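Local structure of fucose-binding lectin (Kordia periserrulae, 6HTN) at residues 3-6 / 12-15; 39-44 / 80-85; 54-57 / 63-66; 67-70 / 76-79. The protein is a beta-propeller lectin that binds alpha-L-fucosides, holding methyl alpha-L-fucopyranoside in pockets formed between neighbouring blades. All coordinates share one frame; numbering follows the deposited sequence.

Contact 1 of 4, residues 3-6 / 12-15. With MFU (methyl alpha-L-fucopyranoside), chain O.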
loop_
_atom_site.group_PDB
_atom_site.type_symbol
_atom_site.label_atom_id
_atom_site.label_comp_id
_atom_site.label_asym_id
_atom_site.label_seq_id
_atom_site.Cartn_x
_atom_site.Cartn_y
_atom_site.Cartn_z
ATOM N N ALA A 3 5.216 17.045 1.021
ATOM C CA ALA A 3 6.150 18.080 1.489
ATOM C C ALA A 3 6.056 19.281 0.582
ATOM O O ALA A 3 6.113 19.090 -0.672
ATOM C CB ALA A 3 7.525 17.563 1.539
ATOM N N THR A 4 5.955 20.479 1.124
ATOM C CA THR A 4 6.019 21.701 0.294
ATOM C C THR A 4 6.846 22.718 1.047
ATOM O O THR A 4 7.013 22.576 2.287
ATOM C CB THR A 4 4.646 22.182 -0.140
ATOM O OG1 THR A 4 4.826 23.144 -1.223
ATOM C CG2 THR A 4 3.846 22.794 0.982
ATOM N N SER A 5 7.409 23.700 0.380
ATOM C CA SER A 5 8.270 24.684 1.069
ATOM C C SER A 5 8.248 25.980 0.257
ATOM O O SER A 5 7.950 25.950 -0.973
ATOM C CB SER A 5 9.656 24.207 1.246
ATOM O OG SER A 5 10.329 23.947 0.028
ATOM N N TRP A 6 8.596 27.085 0.916
ATOM C CA TRP A 6 8.726 28.381 0.209
ATOM C C TRP A 6 9.718 29.238 0.969
ATOM O O TRP A 6 9.933 29.038 2.166
ATOM C CB TRP A 6 7.390 29.104 0.045
ATOM C CG TRP A 6 6.763 29.550 1.331
ATOM C CD1 TRP A 6 6.866 30.790 1.912
ATOM C CD2 TRP A 6 5.991 28.760 2.242
ATOM N NE1 TRP A 6 6.171 30.829 3.098
ATOM C CE2 TRP A 6 5.597 29.604 3.313
ATOM C CE3 TRP A 6 5.502 27.434 2.216
ATOM C CZ2 TRP A 6 4.807 29.165 4.365
ATOM C CZ3 TRP A 6 4.665 27.032 3.219
ATOM C CH2 TRP A 6 4.359 27.858 4.302
ATOM N N GLN A 12 14.280 33.181 4.492
ATOM C CA GLN A 12 13.981 32.121 5.499
ATOM C C GLN A 12 13.103 31.052 4.808
ATOM O O GLN A 12 12.038 31.408 4.298
ATOM C CB GLN A 12 13.262 32.699 6.722
ATOM C CG GLN A 12 12.750 31.661 7.705
ATOM C CD GLN A 12 13.856 30.866 8.341
ATOM O OE1 GLN A 12 14.744 31.414 9.001
ATOM N NE2 GLN A 12 13.855 29.544 8.182
ATOM N N ILE A 13 13.521 29.805 4.950
ATOM C CA ILE A 13 12.732 28.635 4.443
ATOM C C ILE A 13 11.556 28.357 5.390
ATOM O O ILE A 13 11.704 28.416 6.623
ATOM C CB ILE A 13 13.638 27.419 4.274
ATOM C CG1 ILE A 13 12.903 26.286 3.530
ATOM C CG2 ILE A 13 14.222 26.922 5.581
ATOM C CD1 ILE A 13 12.433 26.687 2.136
ATOM N N HIS A 14 10.425 28.008 4.813
ATOM C CA HIS A 14 9.226 27.509 5.506
ATOM C C HIS A 14 8.931 26.120 4.954
ATOM O O HIS A 14 8.897 25.992 3.721
ATOM C CB HIS A 14 8.043 28.437 5.316
ATOM C CG HIS A 14 8.339 29.818 5.828
ATOM N ND1 HIS A 14 7.934 30.210 7.110
ATOM C CD2 HIS A 14 9.044 30.854 5.287
ATOM C CE1 HIS A 14 8.360 31.479 7.313
ATOM N NE2 HIS A 14 9.050 31.885 6.248
ATOM N N LEU A 15 8.759 25.141 5.837
ATOM C CA LEU A 15 8.436 23.746 5.407
ATOM C C LEU A 15 7.071 23.399 5.932
ATOM O O LEU A 15 6.724 23.736 7.098
ATOM C CB LEU A 15 9.481 22.775 5.975
ATOM C CG LEU A 15 10.949 23.045 5.679
ATOM C CD1 LEU A 15 11.845 22.035 6.423
ATOM C CD2 LEU A 15 11.242 22.966 4.190
HETATM C C1 MFU O . 17.653 21.285 9.575
HETATM C C2 MFU O . 16.722 20.132 9.948
HETATM C C3 MFU O . 15.360 20.650 10.188
HETATM C C4 MFU O . 14.750 21.413 9.054
HETATM C C5 MFU O . 15.720 22.610 8.801
HETATM C C6 MFU O . 15.228 23.398 7.624
HETATM O O1 MFU O . 17.694 22.090 10.740
HETATM O O2 MFU O . 17.278 19.550 11.146
HETATM O O3 MFU O . 14.493 19.533 10.593
HETATM O O4 MFU O . 14.723 20.599 7.886
HETATM O O5 MFU O . 17.001 22.069 8.560
HETATM C CM MFU O . 18.462 23.331 10.496
#
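The beta hairpin of strands 3-7 and 13-20, which starts a four-stranded blade sheet of the propeller, is closed here by Trp-6 and His-14, its hydrogen-bonded antiparallel pair. Trp-6 N reaches His-14 O at 3.0 Å, and His-14 N returns a bond to Trp-6 O at 2.9 Å. On the same sheet face their side chains pack closely. With Trp-6 CG set between the backbone N and the carbonyl carbon (chi1 66°), the indole lies against His-14, whose CB sits over one face of it, 3.5 Å from the centroid of the six-membered ring, as a CH-pi contact. The imidazole continues beyond, nearly parallel to the indole at 8° but slid so far that the rings barely overlap. A wide aromatic suits this place because its broad face takes the His-14 methylene, the imidazole lying mostly past the rim.

Ser-5 and Leu-15, the adjoining non-hydrogen-bonded pair, face the other way. Leu-15 CD2 rests on Ser-5 CB at 3.6 Å, while its second branch turns to the sugar, Leu-15 CD1 lying 3.5 Å from O4 of the methyl fucoside. The small serine matches an interface: its OG bonds Thr-105 OG1 of the second subunit, which also supplies Arg-117 and Glu-129 to this sugar. His-14 holds two carboxylates, ND1 to Asp-33 and NE2 to Asp-8, so both ring nitrogens are engaged; this fixes the ring's rotation and probably stabilises its protonated form.

Contact 2 of 4, residues 39-44 / 80-85. With MFU (methyl alpha-L-fucopyranoside), chain G.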
loop_
_atom_site.group_PDB
_atom_site.type_symbol
_atom_site.label_atom_id
_atom_site.label_comp_id
_atom_site.label_asym_id
_atom_site.label_seq_id
_atom_site.Cartn_x
_atom_site.Cartn_y
_atom_site.Cartn_z
ATOM N N ASP A 39 2.949 21.866 15.301
ATOM C CA ASP A 39 1.718 21.393 14.656
ATOM C C ASP A 39 1.021 22.559 13.982
ATOM O O ASP A 39 0.642 23.566 14.627
ATOM C CB ASP A 39 0.735 20.715 15.603
ATOM C CG ASP A 39 1.162 19.371 16.157
ATOM O OD1 ASP A 39 2.164 18.786 15.687
ATOM O OD2 ASP A 39 0.533 19.006 17.220
ATOM N N GLY A 40 0.717 22.431 12.692
ATOM C CA GLY A 40 -0.045 23.422 11.960
ATOM C C GLY A 40 -1.529 23.322 12.172
ATOM O O GLY A 40 -2.039 22.276 12.667
ATOM N N ALA A 41 -2.271 24.321 11.752
ATOM C CA ALA A 41 -3.710 24.449 11.942
ATOM C C ALA A 41 -4.499 23.306 11.283
ATOM O O ALA A 41 -5.606 23.022 11.686
ATOM C CB ALA A 41 -4.175 25.797 11.479
ATOM N N LEU A 42 -3.956 22.718 10.197
ATOM C CA LEU A 42 -4.701 21.637 9.511
ATOM C C LEU A 42 -4.863 20.422 10.445
ATOM O O LEU A 42 -5.820 19.687 10.291
ATOM C CB LEU A 42 -3.971 21.278 8.210
ATOM C CG LEU A 42 -4.507 20.058 7.461
ATOM C CD1 LEU A 42 -4.327 20.260 5.936
ATOM C CD2 LEU A 42 -3.773 18.793 7.929
ATOM N N THR A 43 -3.913 20.256 11.360
ATOM C CA THR A 43 -3.784 19.032 12.193
ATOM C C THR A 43 -5.104 18.666 12.853
ATOM O O THR A 43 -5.732 19.529 13.519
ATOM C CB THR A 43 -2.707 19.223 13.233
ATOM O OG1 THR A 43 -1.478 19.432 12.562
ATOM C CG2 THR A 43 -2.568 18.053 14.188
ATOM N N ASN A 44 -5.500 17.389 12.710
ATOM C CA ASN A 44 -6.648 16.749 13.401
ATOM C C ASN A 44 -7.983 17.259 12.867
ATOM O O ASN A 44 -9.001 16.858 13.449
ATOM C CB ASN A 44 -6.503 16.863 14.926
ATOM C CG ASN A 44 -5.435 15.917 15.414
ATOM O OD1 ASN A 44 -5.110 14.905 14.770
ATOM N ND2 ASN A 44 -4.872 16.188 16.592
ATOM N N LEU A 80 -7.805 20.142 0.240
ATOM C CA LEU A 80 -7.775 21.073 1.396
ATOM C C LEU A 80 -6.950 22.300 1.022
ATOM O O LEU A 80 -5.839 22.195 0.456
ATOM C CB LEU A 80 -7.254 20.352 2.620
ATOM C CG LEU A 80 -8.055 19.109 2.966
ATOM C CD1 LEU A 80 -7.281 18.282 3.991
ATOM C CD2 LEU A 80 -9.475 19.411 3.437
ATOM N N CYS A 81 -7.514 23.466 1.295
ATOM C CA CYS A 81 -6.974 24.749 0.796
ATOM C C CYS A 81 -6.674 25.716 1.945
ATOM O O CYS A 81 -7.548 25.884 2.821
ATOM C CB CYS A 81 -8.001 25.437 -0.076
ATOM S SG CYS A 81 -8.676 24.379 -1.386
ATOM N N TRP A 82 -5.575 26.409 1.824
ATOM C CA TRP A 82 -5.185 27.549 2.685
ATOM C C TRP A 82 -4.863 28.722 1.777
ATOM O O TRP A 82 -3.964 28.600 0.925
ATOM C CB TRP A 82 -3.998 27.187 3.533
ATOM C CG TRP A 82 -3.495 28.289 4.426
ATOM C CD1 TRP A 82 -2.633 29.292 4.117
ATOM C CD2 TRP A 82 -3.846 28.447 5.811
ATOM N NE1 TRP A 82 -2.433 30.084 5.229
ATOM C CE2 TRP A 82 -3.176 29.596 6.262
ATOM C CE3 TRP A 82 -4.706 27.769 6.663
ATOM C CZ2 TRP A 82 -3.272 30.007 7.600
ATOM C CZ3 TRP A 82 -4.800 28.181 7.980
ATOM C CH2 TRP A 82 -4.098 29.299 8.427
ATOM N N ASP A 83 -5.497 29.877 2.013
ATOM C CA ASP A 83 -5.216 31.124 1.259
ATOM C C ASP A 83 -4.765 32.259 2.176
ATOM O O ASP A 83 -4.142 33.198 1.683
ATOM C CB ASP A 83 -6.430 31.580 0.447
ATOM C CG ASP A 83 -6.831 30.617 -0.647
ATOM O OD1 ASP A 83 -5.902 30.139 -1.363
ATOM O OD2 ASP A 83 -8.035 30.419 -0.833
ATOM N N LYS A 84 -5.070 32.182 3.460
ATOM C CA LYS A 84 -4.784 33.336 4.344
ATOM C C LYS A 84 -4.836 32.903 5.797
ATOM O O LYS A 84 -3.835 33.114 6.466
ATOM C CB LYS A 84 -5.780 34.465 4.078
ATOM C CG LYS A 84 -5.574 35.714 4.944
ATOM C CD LYS A 84 -4.875 36.864 4.310
ATOM C CE LYS A 84 -4.484 37.907 5.350
ATOM N NZ LYS A 84 -5.609 38.792 5.732
ATOM N N ASP A 85 -5.951 32.336 6.224
ATOM C CA ASP A 85 -6.161 32.178 7.691
ATOM C C ASP A 85 -7.029 30.992 8.059
ATOM O O ASP A 85 -7.272 30.839 9.257
ATOM C CB ASP A 85 -6.785 33.459 8.254
ATOM C CG ASP A 85 -8.056 33.894 7.531
ATOM O OD1 ASP A 85 -8.552 33.158 6.622
ATOM O OD2 ASP A 85 -8.520 35.030 7.823
HETATM C C1 MFU G . 0.733 28.209 9.877
HETATM C C2 MFU G . -0.076 26.910 9.851
HETATM C C3 MFU G . -1.192 26.864 8.860
HETATM C C4 MFU G . -0.603 27.075 7.475
HETATM C C5 MFU G . 0.129 28.421 7.617
HETATM C C6 MFU G . 0.876 28.739 6.284
HETATM O O1 MFU G . -0.267 29.117 10.181
HETATM O O2 MFU G . -0.748 26.764 11.156
HETATM O O3 MFU G . -1.921 25.615 8.831
HETATM O O4 MFU G . 0.420 26.096 7.173
HETATM O O5 MFU G . 1.241 28.358 8.518
HETATM C CM MFU G . 0.304 30.449 10.303
#
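Leu-42 and Trp-82 both carry CG anti to the backbone N and beside the carbonyl carbon (chi1 173° and 179°), which turns the leucine toward Leu-80 and the indole toward Ala-41 and the sugar. Leu-80 has CG beside its backbone N; the two leucine side chains cross at about a right angle, Leu-42 CD1 against Leu-80 CD1 at 4.1 Å. Leu-42 has two conformers, so this touch belongs to the one described. Leucines suit this buried place, where they meet each other and Trp-87 by apolar contact. Nearer the sugar, Ala-41 CB approaches Trp-82 CZ3 at 4.3 Å, obliquely to the ring.

The fucoside lies against both segments. Its C4 lies over the centre of one indole face, 3.7 Å above the plane, and its C6 methyl stands 3.7 Å from Trp-82 NE1; the backbone of Lys-84 and Asp-85 backs the opposite face. At the O2/O3 edge of the sugar, Ala-41 N donates to O2 at 2.9 Å and weakly to O3 at 3.2 Å. A type I turn from Gly-40 to Thr-43 presents this amide: Gly-40 O accepts from both Thr-43 N and Thr-43 OG1, arriving from the same face of the carbonyl.

Glu-29 of strand 27-32 bonds the same sugar and Leu-42 N, while Trp-87 of strand 87-89 packs on both leucines. The pocket therefore lies between the sheet ending at strand 37-39 and the one containing strands 77-82 and 87-89.

Contact 3 of 4, residues 54-57 / 63-66. With MFU (methyl alpha-L-fucopyranoside), chain G.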
loop_
_atom_site.group_PDB
_atom_site.type_symbol
_atom_site.label_atom_id
_atom_site.label_comp_id
_atom_site.label_asym_id
_atom_site.label_seq_id
_atom_site.Cartn_x
_atom_site.Cartn_y
_atom_site.Cartn_z
ATOM N N ALA A 54 1.069 17.643 -1.750
ATOM C CA ALA A 54 0.929 19.073 -1.456
ATOM C C ALA A 54 1.629 19.911 -2.513
ATOM O O ALA A 54 2.728 19.519 -2.989
ATOM C CB ALA A 54 1.486 19.334 -0.078
ATOM N N THR A 55 1.102 21.108 -2.701
ATOM C CA THR A 55 1.754 22.131 -3.548
ATOM C C THR A 55 1.464 23.486 -2.890
ATOM O O THR A 55 0.487 23.606 -2.132
ATOM C CB THR A 55 1.270 22.015 -5.008
ATOM O OG1 THR A 55 2.183 22.836 -5.775
ATOM C CG2 THR A 55 -0.170 22.372 -5.200
ATOM N N SER A 56 2.261 24.491 -3.210
ATOM C CA SER A 56 2.039 25.836 -2.644
ATOM C C SER A 56 2.588 26.872 -3.597
ATOM O O SER A 56 3.428 26.543 -4.445
ATOM C CB SER A 56 2.687 25.935 -1.283
ATOM O OG SER A 56 4.080 25.788 -1.339
ATOM N N TRP A 57 2.122 28.101 -3.452
ATOM C CA TRP A 57 2.663 29.219 -4.272
ATOM C C TRP A 57 2.541 30.503 -3.448
ATOM O O TRP A 57 1.617 30.632 -2.649
ATOM C CB TRP A 57 1.907 29.339 -5.580
ATOM C CG TRP A 57 0.465 29.707 -5.483
ATOM C CD1 TRP A 57 -0.079 30.957 -5.586
ATOM C CD2 TRP A 57 -0.634 28.827 -5.271
ATOM N NE1 TRP A 57 -1.424 30.910 -5.504
ATOM C CE2 TRP A 57 -1.819 29.602 -5.310
ATOM C CE3 TRP A 57 -0.759 27.446 -5.105
ATOM C CZ2 TRP A 57 -3.082 29.068 -5.143
ATOM C CZ3 TRP A 57 -2.026 26.927 -4.978
ATOM C CH2 TRP A 57 -3.174 27.710 -4.988
ATOM N N GLN A 63 1.794 36.375 0.200
ATOM C CA GLN A 63 0.891 35.463 0.946
ATOM C C GLN A 63 1.051 34.052 0.374
ATOM O O GLN A 63 0.886 33.896 -0.850
ATOM C CB GLN A 63 -0.556 35.902 0.864
ATOM C CG GLN A 63 -1.539 34.905 1.484
ATOM C CD GLN A 63 -1.338 34.677 2.962
ATOM O OE1 GLN A 63 -1.333 35.617 3.773
ATOM N NE2 GLN A 63 -1.132 33.419 3.365
ATOM N N ILE A 64 1.349 33.096 1.232
ATOM C CA ILE A 64 1.430 31.660 0.806
ATOM C C ILE A 64 0.037 31.126 0.606
ATOM O O ILE A 64 -0.908 31.374 1.410
ATOM C CB ILE A 64 2.275 30.851 1.785
ATOM C CG1 ILE A 64 2.612 29.462 1.232
ATOM C CG2 ILE A 64 1.568 30.706 3.121
ATOM C CD1 ILE A 64 3.535 29.504 0.033
ATOM N N HIS A 65 -0.131 30.291 -0.430
ATOM C CA HIS A 65 -1.351 29.521 -0.686
ATOM C C HIS A 65 -0.918 28.055 -0.727
ATOM O O HIS A 65 0.146 27.777 -1.335
ATOM C CB HIS A 65 -1.991 29.881 -2.028
ATOM C CG HIS A 65 -2.375 31.323 -2.084
ATOM N ND1 HIS A 65 -3.697 31.690 -1.970
ATOM C CD2 HIS A 65 -1.628 32.440 -2.241
ATOM C CE1 HIS A 65 -3.746 33.051 -2.032
ATOM N NE2 HIS A 65 -2.501 33.518 -2.160
ATOM N N ILE A 66 -1.676 27.189 -0.071
ATOM C CA ILE A 66 -1.295 25.757 -0.011
ATOM C C ILE A 66 -2.498 24.942 -0.448
ATOM O O ILE A 66 -3.644 25.245 -0.127
ATOM C CB ILE A 66 -0.841 25.353 1.404
ATOM C CG1 ILE A 66 0.250 26.252 1.953
ATOM C CG2 ILE A 66 -0.436 23.886 1.427
ATOM C CD1 ILE A 66 0.593 26.027 3.419
HETATM C C1 MFU G . 0.733 28.209 9.877
HETATM C C2 MFU G . -0.076 26.910 9.851
HETATM C C3 MFU G . -1.192 26.864 8.860
HETATM C C4 MFU G . -0.603 27.075 7.475
HETATM C C5 MFU G . 0.129 28.421 7.617
HETATM C C6 MFU G . 0.876 28.739 6.284
HETATM O O1 MFU G . -0.267 29.117 10.181
HETATM O O2 MFU G . -0.748 26.764 11.156
HETATM O O3 MFU G . -1.921 25.615 8.831
HETATM O O4 MFU G . 0.420 26.096 7.173
HETATM O O5 MFU G . 1.241 28.358 8.518
HETATM C CM MFU G . 0.304 30.449 10.303
#
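Backbone bonds come first: Trp-57 and His-65 are the hydrogen-bonded pair of two antiparallel strands, with Trp-57 N to His-65 O at 2.9 Å and His-65 N to Trp-57 O at 2.8 Å. The CA of Ser-56 adds a short C-H...O approach to His-65 O, at 3.0 Å.

Aromatic contacts occupy the face of Trp-57 and His-65. His-65 CB stands above the six-membered part of the indole, its centroid 3.5 Å away and the methylene 21° off the normal. Because His-65 CG is anti to its carbonyl carbon (chi1 -60°), the imidazole trails past the five-membered ring, planes at 5° and overlap slight.

Van der Waals contacts of the isoleucines form a third group. Ile-64 CD1 meets Ser-56 CB at 3.9 Å and also touches Trp-57 O. Ile-64 CG2 and Ile-66 CD1 are each 3.8 Å from the fucoside, the first from its C6 and the second from its O4; beta-branched chains suit both an extended strand and a greasy wall for a methyl group.

The polar ends find partners beyond the two segments. His-65 is gripped by Asp-83 at ND1 and Asp-59 at NE2. Thr-55 OG1 bonds Ser-106 and Ser-56 OG bonds Thr-4, two ties to neighbouring sheets. Such a hairpin, with isoleucines at the sugar and hydroxyl bonds to the adjoining sheets, belongs to a blade of the fucose-binding beta-propeller lectins.

Contact 4 of 4, residues 67-70 / 76-79. With MFU (methyl alpha-L-fucopyranoside), chain H.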
loop_
_atom_site.group_PDB
_atom_site.type_symbol
_atom_site.label_atom_id
_atom_site.label_comp_id
_atom_site.label_asym_id
_atom_site.label_seq_id
_atom_site.Cartn_x
_atom_site.Cartn_y
_atom_site.Cartn_z
ATOM N N ARG A 67 -2.237 23.869 -1.209
ATOM C CA ARG A 67 -3.272 22.911 -1.574
ATOM C C ARG A 67 -2.749 21.511 -1.256
ATOM O O ARG A 67 -1.621 21.179 -1.624
ATOM C CB ARG A 67 -3.623 23.038 -3.063
ATOM C CG ARG A 67 -4.209 24.383 -3.470
ATOM C CD ARG A 67 -5.584 24.579 -2.906
ATOM N NE ARG A 67 -6.204 25.857 -3.333
ATOM C CZ ARG A 67 -6.012 27.013 -2.728
ATOM N NH1 ARG A 67 -5.206 27.147 -1.682
ATOM N NH2 ARG A 67 -6.650 28.074 -3.212
ATOM N N VAL A 68 -3.576 20.743 -0.565
ATOM C CA VAL A 68 -3.239 19.378 -0.101
ATOM C C VAL A 68 -4.312 18.450 -0.649
ATOM O O VAL A 68 -5.503 18.769 -0.593
ATOM C CB VAL A 68 -3.218 19.360 1.458
ATOM C CG1 VAL A 68 -2.992 18.019 2.018
ATOM C CG2 VAL A 68 -2.191 20.303 1.988
ATOM N N TYR A 69 -3.895 17.306 -1.175
ATOM C CA TYR A 69 -4.757 16.323 -1.857
ATOM C C TYR A 69 -4.570 14.936 -1.250
ATOM O O TYR A 69 -3.436 14.455 -1.147
ATOM C CB TYR A 69 -4.436 16.306 -3.370
ATOM C CG TYR A 69 -4.611 17.644 -4.048
ATOM C CD1 TYR A 69 -5.862 18.044 -4.487
ATOM C CD2 TYR A 69 -3.553 18.536 -4.122
ATOM C CE1 TYR A 69 -6.038 19.307 -5.048
ATOM C CE2 TYR A 69 -3.718 19.799 -4.654
ATOM C CZ TYR A 69 -4.968 20.191 -5.100
ATOM O OH TYR A 69 -5.154 21.470 -5.572
ATOM N N ALA A 70 -5.663 14.319 -0.846
ATOM C CA ALA A 70 -5.651 12.989 -0.240
ATOM C C ALA A 70 -6.866 12.231 -0.695
ATOM O O ALA A 70 -7.725 12.788 -1.357
ATOM C CB ALA A 70 -5.623 13.089 1.280
ATOM N N LYS A 76 -12.905 9.070 -2.547
ATOM C CA LYS A 76 -12.771 10.148 -3.538
ATOM C C LYS A 76 -11.708 11.138 -3.098
ATOM O O LYS A 76 -11.471 11.330 -1.884
ATOM C CB LYS A 76 -14.115 10.825 -3.745
ATOM C CG LYS A 76 -15.121 9.835 -4.328
ATOM C CD LYS A 76 -16.236 10.424 -5.100
ATOM C CE LYS A 76 -17.175 9.419 -5.679
ATOM N NZ LYS A 76 -18.535 9.968 -5.839
ATOM N N ILE A 77 -11.056 11.756 -4.061
ATOM C CA ILE A 77 -10.034 12.776 -3.780
ATOM C C ILE A 77 -10.651 13.939 -3.006
ATOM O O ILE A 77 -11.720 14.441 -3.394
ATOM C CB ILE A 77 -9.282 13.237 -5.044
ATOM C CG1 ILE A 77 -8.583 12.028 -5.684
ATOM C CG2 ILE A 77 -8.299 14.345 -4.716
ATOM C CD1 ILE A 77 -8.140 12.243 -7.128
ATOM N N ILE A 78 -9.972 14.338 -1.930
ATOM C CA ILE A 78 -10.317 15.558 -1.159
ATOM C C ILE A 78 -9.220 16.582 -1.385
ATOM O O ILE A 78 -8.030 16.218 -1.460
ATOM C CB ILE A 78 -10.535 15.261 0.330
ATOM C CG1 ILE A 78 -9.283 14.748 1.029
ATOM C CG2 ILE A 78 -11.679 14.286 0.492
ATOM C CD1 ILE A 78 -9.424 14.715 2.556
ATOM N N GLU A 79 -9.615 17.842 -1.516
ATOM C CA GLU A 79 -8.704 18.970 -1.681
ATOM C C GLU A 79 -8.873 19.886 -0.449
ATOM O O GLU A 79 -10.007 20.297 -0.232
ATOM C CB GLU A 79 -9.017 19.725 -2.956
ATOM C CG GLU A 79 -8.161 20.992 -3.102
ATOM C CD GLU A 79 -8.506 21.849 -4.311
ATOM O OE1 GLU A 79 -9.731 22.030 -4.571
ATOM O OE2 GLU A 79 -7.547 22.397 -4.940
HETATM C C1 MFU H . -10.036 27.325 -4.912
HETATM C C2 MFU H . -10.345 25.829 -4.937
HETATM C C3 MFU H . -9.977 25.293 -6.317
HETATM C C4 MFU H . -8.523 25.540 -6.570
HETATM C C5 MFU H . -8.285 27.075 -6.524
HETATM C C6 MFU H . -6.831 27.405 -6.760
HETATM O O1 MFU H . -10.963 27.920 -5.835
HETATM O O2 MFU H . -11.742 25.679 -4.668
HETATM O O3 MFU H . -10.335 23.908 -6.379
HETATM O O4 MFU H . -7.672 24.965 -5.587
HETATM O O5 MFU H . -8.659 27.536 -5.164
HETATM C CM MFU H . -10.651 29.325 -5.896
#
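The Arg-67 guanidinium and Glu-79 carboxylate stand at 76° to each other, and both address the fucoside. The sugar meets the guanidinium at its edge, where Arg-67 NE donates to O4 at 2.8 Å and Arg-67 NH2 to O5 at 2.9 Å. At the edge of the Tyr-69 ring lies Ile-77 CG2, while the Glu-79 chain runs alongside the ring, pointing the same way, with Glu-79 CG 3.3 Å from Tyr-69 CE1. That course follows from a chain with CG anti to the backbone N (chi1 175°) and extended beyond, which delivers the carboxylate level with the phenol oxygen. Tyr-69 OH then donates to Glu-79 OE2 at 2.6 Å, on the anti side and 26° out of the carboxylate plane.

Strands 64-71 and 77-82, the middle pair of a four-stranded propeller blade, form the hairpin that carries this site. Tyr-69 and Glu-79 are its non-hydrogen-bonded pair; next to them Ala-70 N bonds Ile-78 O, and Ile-78 N bonds Ala-70 O at 2.8 Å.

A glutamate fits here because two sugar hydroxyls can share one carboxylate: O3 donates to Glu-79 OE1 and O4 to Glu-79 OE2, both at 2.7 Å. Tyr-69 and the amide of Leu-92 supply further donors, one to each oxygen, which probably keeps the acid ionised. Arginine suits its place because NE and NH2 present two donors along one edge, and a salt bridge from Arg-67 NH2 to Asp-83 steadies the planar head. Ala-91 and Trp-137 also bond this sugar.

Contact 1 comes first along the chain, on the sheet of strands 3-7 to 37-39; contacts 3 and 4 follow on the next sheet, sharing strand 64-71, and contact 2 bridges both sheets, its two segments flanking contacts 3 and 4 in sequence. Centres of contacts 1 and 3 are 10 Å apart and those of contacts 1 and 4 20 Å. Equivalent hairpins in contacts 1 and 3 thus touch across the boundary between blades, while contacts 2 and 3 approach one fucoside from different sides and contact 4 holds another. One blade therefore serves two sugars, and the site at contact 1 includes residues of the second subunit, so assembly probably completes this binding site.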